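Local coordinates for putative methyltransferase protein (Bacteroides fragilis, PDB 5BP9) that binds S-adenosyl-L-homocysteine and probably acts as an S-adenosylmethionine-dependent methyltransferase, on a substrate that is not established, at residues Ile174-Asn179 with Pro240-Tyr245; Phe69-Asp74 with Glu226-Met231. One frame throughout, in Å; residues are numbered along the deposited sequence.

Contacts 1 and 2 occupy neighbouring strands of the four-stranded antiparallel sheet that sits over the cofactor-binding domain, with their centres about 12 Å apart. Strand 226-233 is paired with strand 236-244, for instance by the probable bond from Trp243 N to Ile227 O at 2.8 Å. In contact 1 the loop 174-179 meets the latter strand; in contact 2 the turn 69-74 meets the former. Glu226 ties the two together, its OE2 lying 2.8 Å from Leu177 N. Both line the ETE pocket, contact 1 with Phe241 and Trp243, contact 2 with Phe229 and Met231, and the Trp243 side chain comes within about 4 Å of the bound S-adenosyl-L-homocysteine.

Contact 1 of 2, residues Ile174-Asn179 with Pro240-Tyr245; sequences IGRLEN and PFDWLY. With ETE (2-{2-[2-2-(methoxy-ethoxy)-ethoxy]-ethoxy}-ethanol), chain B.
Leu244 meets the loop 174-179 with nearly every carbon of its side chain, and following it outward describes most of this contact. Its CB lies 3.6 Å from Gly175 O, against the peptide that leads into Arg176. CG, anti to the backbone N (chi1 179°), directs the fork at the loop, where the two methyls take different partners. CD1 reaches CD2 of Leu177 at 4.1 Å, the two leucines crossing at about a right angle, while CD2 rests on CB and CG2 of Ile174. Met180 of helix 180-190 adds to the packing on both Ile174 and Leu244.

Two residues earlier on the same side of the strand, Asp242 lays its CB against Gly175 O at 3.6 Å. Its OD2 approaches the aliphatic part of Arg176, 3.3 Å from CD, with the carboxylate and guanidinium planes turned 59° apart. The charged ends do not meet directly: in the modelled one of two arginine conformers, a water accepts from Arg176 NH1 at 2.7 Å, in the guanidinium plane, and gives a weak bond to Asp242 OD1. The firmer partner of the arginine is Glu226, which forms a salt bridge with NH2.

Trp243 and Phe241 turn to the other side of the strand and line the polyether pocket. ETE C22 sits over the centre of the Phe241 ring, 3.6 Å above its plane, and C14 lies over the rim of the indole. Trp243 also touches S-adenosyl-L-homocysteine. Strand 236-244 thus meets the loop between strand 161-166 and helix 180-190 through leucine and isoleucine packing, with a weak water link beside it, while its aromatic faces accept the CH2 groups of a polyether next to the cofactor product, probably as part of the active-site pocket.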
loop_
_atom_site.group_PDB
_atom_site.type_symbol
_atom_site.label_atom_id
_atom_site.label_comp_id
_atom_site.label_asym_id
_atom_site.label_seq_id
_atom_site.Cartn_x
_atom_site.Cartn_y
_atom_site.Cartn_z
ATOM N N ILE A 174 -7.430 1.189 0.104
ATOM C CA ILE A 174 -8.842 1.338 -0.329
ATOM C C ILE A 174 -9.812 1.147 0.859
ATOM O O ILE A 174 -10.898 1.764 0.908
ATOM C CB ILE A 174 -9.187 0.414 -1.523
ATOM C CG1 ILE A 174 -8.269 0.732 -2.712
ATOM C CG2 ILE A 174 -10.674 0.552 -1.923
ATOM C CD1 ILE A 174 -8.284 -0.311 -3.780
ATOM N N GLY A 175 -9.431 0.297 1.813
ATOM C CA GLY A 175 -10.148 0.147 3.085
ATOM C C GLY A 175 -11.334 -0.793 3.057
ATOM O O GLY A 175 -11.398 -1.755 3.832
ATOM N N ARG A 176 -12.292 -0.494 2.178
ATOM C CA ARG A 176 -13.545 -1.239 2.086
ATOM C C ARG A 176 -14.022 -1.261 0.633
ATOM O O ARG A 176 -13.703 -0.384 -0.151
ATOM C CB ARG A 176 -14.611 -0.614 3.007
ATOM C CG ARG A 176 -14.237 -0.650 4.493
ATOM C CD ARG A 176 -15.332 -0.191 5.451
ATOM N NE ARG A 176 -16.572 -0.940 5.284
ATOM C CZ ARG A 176 -16.838 -2.119 5.843
ATOM N NH1 ARG A 176 -15.954 -2.727 6.633
ATOM N NH2 ARG A 176 -18.005 -2.693 5.602
ATOM N N LEU A 177 -14.774 -2.292 0.280
ATOM C CA LEU A 177 -15.307 -2.402 -1.085
ATOM C C LEU A 177 -16.184 -1.212 -1.474
ATOM O O LEU A 177 -16.204 -0.836 -2.635
ATOM C CB LEU A 177 -16.090 -3.716 -1.278
ATOM C CG LEU A 177 -15.271 -4.999 -1.128
ATOM C CD1 LEU A 177 -16.230 -6.162 -1.290
ATOM C CD2 LEU A 177 -14.133 -5.059 -2.141
ATOM N N GLU A 178 -16.885 -0.614 -0.513
ATOM C CA GLU A 178 -17.710 0.580 -0.840
ATOM C C GLU A 178 -16.883 1.779 -1.314
ATOM O O GLU A 178 -17.426 2.744 -1.865
ATOM C CB GLU A 178 -18.635 0.970 0.323
ATOM C CG GLU A 178 -17.918 1.473 1.563
ATOM C CD GLU A 178 -18.840 1.860 2.703
ATOM O OE1 GLU A 178 -20.048 2.138 2.472
ATOM O OE2 GLU A 178 -18.324 1.910 3.830
ATOM N N ASN A 179 -15.565 1.741 -1.085
ATOM C CA ASN A 179 -14.654 2.771 -1.614
ATOM C C ASN A 179 -14.100 2.490 -3.006
ATOM O O ASN A 179 -13.317 3.277 -3.515
ATOM C CB ASN A 179 -13.506 2.973 -0.646
ATOM C CG ASN A 179 -13.954 3.625 0.637
ATOM O OD1 ASN A 179 -15.000 4.301 0.681
ATOM N ND2 ASN A 179 -13.166 3.454 1.684
ATOM N N PRO A 240 -7.397 3.331 14.872
ATOM C CA PRO A 240 -7.760 2.163 14.063
ATOM C C PRO A 240 -8.025 2.564 12.613
ATOM O O PRO A 240 -8.446 3.702 12.325
ATOM C CB PRO A 240 -9.026 1.604 14.727
ATOM C CG PRO A 240 -9.199 2.339 16.001
ATOM C CD PRO A 240 -8.384 3.605 15.930
ATOM N N PHE A 241 -7.768 1.625 11.721
ATOM C CA PHE A 241 -7.996 1.842 10.304
ATOM C C PHE A 241 -8.497 0.592 9.616
ATOM O O PHE A 241 -8.180 -0.522 10.026
ATOM C CB PHE A 241 -6.737 2.361 9.585
ATOM C CG PHE A 241 -5.537 1.458 9.704
ATOM C CD1 PHE A 241 -4.686 1.554 10.805
ATOM C CD2 PHE A 241 -5.239 0.504 8.721
ATOM C CE1 PHE A 241 -3.568 0.738 10.919
ATOM C CE2 PHE A 241 -4.111 -0.302 8.813
ATOM C CZ PHE A 241 -3.276 -0.208 9.924
ATOM N N ASP A 242 -9.253 0.805 8.531
ATOM C CA ASP A 242 -9.690 -0.278 7.669
ATOM C C ASP A 242 -8.567 -0.651 6.687
ATOM O O ASP A 242 -7.896 0.222 6.140
ATOM C CB ASP A 242 -10.940 0.158 6.879
ATOM C CG ASP A 242 -12.147 0.424 7.776
ATOM O OD1 ASP A 242 -12.265 -0.148 8.893
ATOM O OD2 ASP A 242 -13.006 1.198 7.349
ATOM N N TRP A 243 -8.372 -1.955 6.462
ATOM C CA TRP A 243 -7.302 -2.438 5.593
ATOM C C TRP A 243 -7.899 -3.555 4.741
ATOM O O TRP A 243 -8.207 -4.616 5.239
ATOM C CB TRP A 243 -6.075 -2.903 6.402
ATOM C CG TRP A 243 -4.766 -2.910 5.658
ATOM C CD1 TRP A 243 -3.932 -3.981 5.439
ATOM C CD2 TRP A 243 -4.100 -1.769 5.113
ATOM N NE1 TRP A 243 -2.814 -3.571 4.759
ATOM C CE2 TRP A 243 -2.886 -2.222 4.543
ATOM C CE3 TRP A 243 -4.407 -0.416 5.055
ATOM C CZ2 TRP A 243 -1.983 -1.353 3.917
ATOM C CZ3 TRP A 243 -3.533 0.445 4.424
ATOM C CH2 TRP A 243 -2.330 -0.025 3.854
ATOM N N LEU A 244 -8.063 -3.285 3.450
ATOM C CA LEU A 244 -8.699 -4.231 2.543
ATOM C C LEU A 244 -7.708 -5.219 1.952
ATOM O O LEU A 244 -6.691 -4.832 1.346
ATOM C CB LEU A 244 -9.356 -3.477 1.394
ATOM C CG LEU A 244 -10.065 -4.316 0.311
ATOM C CD1 LEU A 244 -11.293 -5.036 0.849
ATOM C CD2 LEU A 244 -10.428 -3.416 -0.862
ATOM N N TYR A 245 -8.014 -6.502 2.113
ATOM C CA TYR A 245 -7.426 -7.577 1.300
ATOM C C TYR A 245 -8.493 -7.998 0.306
ATOM O O TYR A 245 -9.662 -8.011 0.643
ATOM C CB TYR A 245 -7.023 -8.778 2.172
ATOM C CG TYR A 245 -5.944 -8.464 3.169
ATOM C CD1 TYR A 245 -6.248 -7.785 4.347
ATOM C CD2 TYR A 245 -4.638 -8.831 2.943
ATOM C CE1 TYR A 245 -5.264 -7.460 5.260
ATOM C CE2 TYR A 245 -3.638 -8.518 3.859
ATOM C CZ TYR A 245 -3.955 -7.830 5.017
ATOM O OH TYR A 245 -2.966 -7.502 5.936
HETATM O OH2 ETE B . -4.075 4.814 8.202
HETATM C C12 ETE B . -2.881 4.189 8.663
HETATM C C22 ETE B . -2.655 3.004 7.746
HETATM O OH3 ETE B . -1.420 2.363 8.041
HETATM C C13 ETE B . -0.226 0.277 7.857
HETATM C C23 ETE B . -1.235 1.216 7.213
HETATM O OH4 ETE B . -0.051 -0.888 7.050
HETATM C C14 ETE B . -1.066 -2.841 8.002
HETATM C C24 ETE B . 0.236 -2.086 7.776
HETATM O OH5 ETE B . -0.877 -3.869 8.973
HETATM C C15 ETE B . -0.690 -6.283 9.134
HETATM C C25 ETE B . -0.174 -5.013 8.470
HETATM O OH6 ETE B . 0.391 -7.203 9.317
HETATM C C26 ETE B . 0.216 -8.091 10.420
HETATM O O HOH W 1 -13.576 -2.598 7.885
#

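Contact 2 of 2, residues Phe69-Asp74 with Glu226-Met231. With ETE (2-{2-[2-2-(methoxy-ethoxy)-ethoxy]-ethoxy}-ethanol), chain B.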
loop_
_atom_site.group_PDB
_atom_site.type_symbol
_atom_site.label_atom_id
_atom_site.label_comp_id
_atom_site.label_asym_id
_atom_site.label_seq_id
_atom_site.Cartn_x
_atom_site.Cartn_y
_atom_site.Cartn_z
ATOM N N PHE A 69 -2.673 -4.684 16.316
ATOM C CA PHE A 69 -3.895 -5.226 16.904
ATOM C C PHE A 69 -4.995 -5.236 15.844
ATOM O O PHE A 69 -4.933 -4.496 14.876
ATOM C CB PHE A 69 -4.350 -4.399 18.107
ATOM C CG PHE A 69 -3.340 -4.278 19.215
ATOM C CD1 PHE A 69 -2.369 -3.292 19.180
ATOM C CD2 PHE A 69 -3.434 -5.079 20.342
ATOM C CE1 PHE A 69 -1.450 -3.151 20.205
ATOM C CE2 PHE A 69 -2.536 -4.923 21.380
ATOM C CZ PHE A 69 -1.529 -3.975 21.292
ATOM N N SER A 70 -6.022 -6.058 16.056
ATOM C CA SER A 70 -7.123 -6.175 15.116
ATOM C C SER A 70 -8.354 -6.699 15.815
ATOM O O SER A 70 -8.236 -7.448 16.783
ATOM C CB SER A 70 -6.713 -7.163 14.032
ATOM O OG SER A 70 -7.759 -7.500 13.159
ATOM N N SER A 71 -9.533 -6.343 15.303
ATOM C CA SER A 71 -10.757 -6.955 15.839
ATOM C C SER A 71 -10.909 -8.425 15.401
ATOM O O SER A 71 -11.646 -9.168 16.047
ATOM C CB SER A 71 -12.002 -6.154 15.461
ATOM O OG SER A 71 -12.350 -6.366 14.117
ATOM N N GLN A 72 -10.203 -8.838 14.335
ATOM C CA GLN A 72 -10.324 -10.180 13.726
ATOM C C GLN A 72 -9.180 -11.143 14.086
ATOM O O GLN A 72 -9.349 -12.354 14.035
ATOM C CB GLN A 72 -10.376 -10.072 12.197
ATOM C CG GLN A 72 -11.587 -9.329 11.626
ATOM C CD GLN A 72 -11.377 -7.812 11.437
ATOM O OE1 GLN A 72 -10.251 -7.289 11.457
ATOM N NE2 GLN A 72 -12.473 -7.108 11.245
ATOM N N PHE A 73 -8.010 -10.595 14.410
ATOM C CA PHE A 73 -6.787 -11.382 14.613
ATOM C C PHE A 73 -6.138 -11.052 15.957
ATOM O O PHE A 73 -6.322 -9.956 16.480
ATOM C CB PHE A 73 -5.807 -11.088 13.475
ATOM C CG PHE A 73 -6.324 -11.470 12.128
ATOM C CD1 PHE A 73 -6.494 -12.813 11.794
ATOM C CD2 PHE A 73 -6.682 -10.494 11.197
ATOM C CE1 PHE A 73 -6.996 -13.179 10.543
ATOM C CE2 PHE A 73 -7.177 -10.855 9.946
ATOM C CZ PHE A 73 -7.341 -12.199 9.621
ATOM N N ASP A 74 -5.391 -12.008 16.514
ATOM C CA ASP A 74 -4.675 -11.786 17.776
ATOM C C ASP A 74 -3.525 -10.811 17.547
ATOM O O ASP A 74 -3.065 -10.640 16.409
ATOM C CB ASP A 74 -4.088 -13.079 18.345
ATOM C CG ASP A 74 -5.129 -14.125 18.610
ATOM O OD1 ASP A 74 -6.267 -13.759 18.976
ATOM O OD2 ASP A 74 -4.796 -15.313 18.443
ATOM N N GLU A 226 -12.297 -7.443 4.384
ATOM C CA GLU A 226 -12.411 -6.132 5.059
ATOM C C GLU A 226 -11.989 -6.292 6.531
ATOM O O GLU A 226 -12.815 -6.636 7.403
ATOM C CB GLU A 226 -13.833 -5.566 4.925
ATOM C CG GLU A 226 -14.167 -5.153 3.490
ATOM C CD GLU A 226 -15.556 -4.619 3.304
ATOM O OE1 GLU A 226 -16.439 -4.884 4.148
ATOM O OE2 GLU A 226 -15.785 -3.953 2.289
ATOM N N ILE A 227 -10.695 -6.078 6.766
ATOM C CA ILE A 227 -10.032 -6.245 8.071
ATOM C C ILE A 227 -9.862 -4.848 8.673
ATOM O O ILE A 227 -9.824 -3.851 7.969
ATOM C CB ILE A 227 -8.618 -6.904 7.869
ATOM C CG1 ILE A 227 -8.744 -8.251 7.161
ATOM C CG2 ILE A 227 -7.851 -7.110 9.177
ATOM C CD1 ILE A 227 -9.728 -9.184 7.808
ATOM N N ASP A 228 -9.742 -4.782 9.985
ATOM C CA ASP A 228 -9.270 -3.581 10.644
ATOM C C ASP A 228 -8.057 -3.869 11.486
ATOM O O ASP A 228 -7.878 -4.972 12.021
ATOM C CB ASP A 228 -10.349 -2.936 11.485
ATOM C CG ASP A 228 -10.841 -3.840 12.576
ATOM O OD1 ASP A 228 -10.210 -3.915 13.660
ATOM O OD2 ASP A 228 -11.850 -4.514 12.313
ATOM N N PHE A 229 -7.224 -2.852 11.578
ATOM C CA PHE A 229 -5.993 -2.900 12.349
ATOM C C PHE A 229 -5.817 -1.618 13.167
ATOM O O PHE A 229 -6.442 -0.610 12.912
ATOM C CB PHE A 229 -4.791 -3.054 11.419
ATOM C CG PHE A 229 -4.687 -4.391 10.742
ATOM C CD1 PHE A 229 -4.416 -5.535 11.478
ATOM C CD2 PHE A 229 -4.751 -4.497 9.375
ATOM C CE1 PHE A 229 -4.247 -6.753 10.876
ATOM C CE2 PHE A 229 -4.590 -5.719 8.760
ATOM C CZ PHE A 229 -4.345 -6.849 9.505
ATOM N N ARG A 230 -4.897 -1.678 14.128
ATOM C CA ARG A 230 -4.431 -0.510 14.860
ATOM C C ARG A 230 -3.026 -0.845 15.336
ATOM O O ARG A 230 -2.761 -1.973 15.702
ATOM C CB ARG A 230 -5.371 -0.121 16.027
ATOM C CG ARG A 230 -5.506 -1.144 17.099
ATOM C CD ARG A 230 -6.586 -0.760 18.096
ATOM N NE ARG A 230 -6.744 -1.786 19.126
ATOM C CZ ARG A 230 -7.452 -2.918 19.006
ATOM N NH1 ARG A 230 -8.099 -3.243 17.864
ATOM N NH2 ARG A 230 -7.512 -3.747 20.053
HETATM N N MSE A 231 -2.140 0.137 15.316
HETATM C CA MSE A 231 -0.724 -0.096 15.640
HETATM C C MSE A 231 -0.302 0.704 16.830
HETATM O O MSE A 231 -0.885 1.765 17.161
HETATM C CB MSE A 231 0.144 0.231 14.427
HETATM C CG MSE A 231 -0.115 -0.775 13.304
HETATM SE SE MSE A 231 1.034 -0.374 11.748
HETATM C CE MSE A 231 0.275 1.357 11.215
HETATM O OH2 ETE B . -4.075 4.814 8.202
HETATM C C12 ETE B . -2.881 4.189 8.663
HETATM C C22 ETE B . -2.655 3.004 7.746
HETATM O OH3 ETE B . -1.420 2.363 8.041
HETATM C C13 ETE B . -0.226 0.277 7.857
HETATM C C23 ETE B . -1.235 1.216 7.213
HETATM O OH4 ETE B . -0.051 -0.888 7.050
HETATM C C14 ETE B . -1.066 -2.841 8.002
HETATM C C24 ETE B . 0.236 -2.086 7.776
HETATM O OH5 ETE B . -0.877 -3.869 8.973
HETATM C C15 ETE B . -0.690 -6.283 9.134
HETATM C C25 ETE B . -0.174 -5.013 8.470
HETATM O OH6 ETE B . 0.391 -7.203 9.317
HETATM C C26 ETE B . 0.216 -8.091 10.420
HETATM O O HOH W 2 -8.398 -6.245 19.434
#
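Phe229 is sandwiched: ETE C15 lies over one face of its ring, 3.7 Å above the plane, and CG2 of Ile227 covers the opposite face, while Phe69 O comes up at the edge. Phe69 CB covers one face of the Arg230 guanidinium, 3.5 Å above the plane, and a water in plane at its edge accepts from NH2 and donates to Ser70 O. The Phe73 ring has Gln72 CB over one face and Ile227 CG2 in plane at its edge.

Phe69 and Arg230 form an antiparallel hydrogen-bonded pair, in which Phe69 N gives a nearly straight bond to Arg230 O (2.8 Å, 175°). After this pair the chain turns toward strand 76-78 through an ST turn, in which Ser70 OG accepts from Gln72 N and itself donates to Asp228 O at 2.8 Å.

Asp228 holds the rest of this turn with both carboxylate oxygens. Its CG, placed between the backbone N and the carbonyl carbon (chi1 61°), turns the carboxylate toward the turn, where OD1 meets Ser71 N at 3.0 Å. In the modelled conformers OD2 accepts twice: Ser71 OG binds its syn lone pair at 2.6 Å, and Gln72 NE2 arrives from above the carboxylate plane. The same glutamine amide receives Asp228 N on OE1 at 3.0 Å, with the donor tilted 23° from the carbonyl plane.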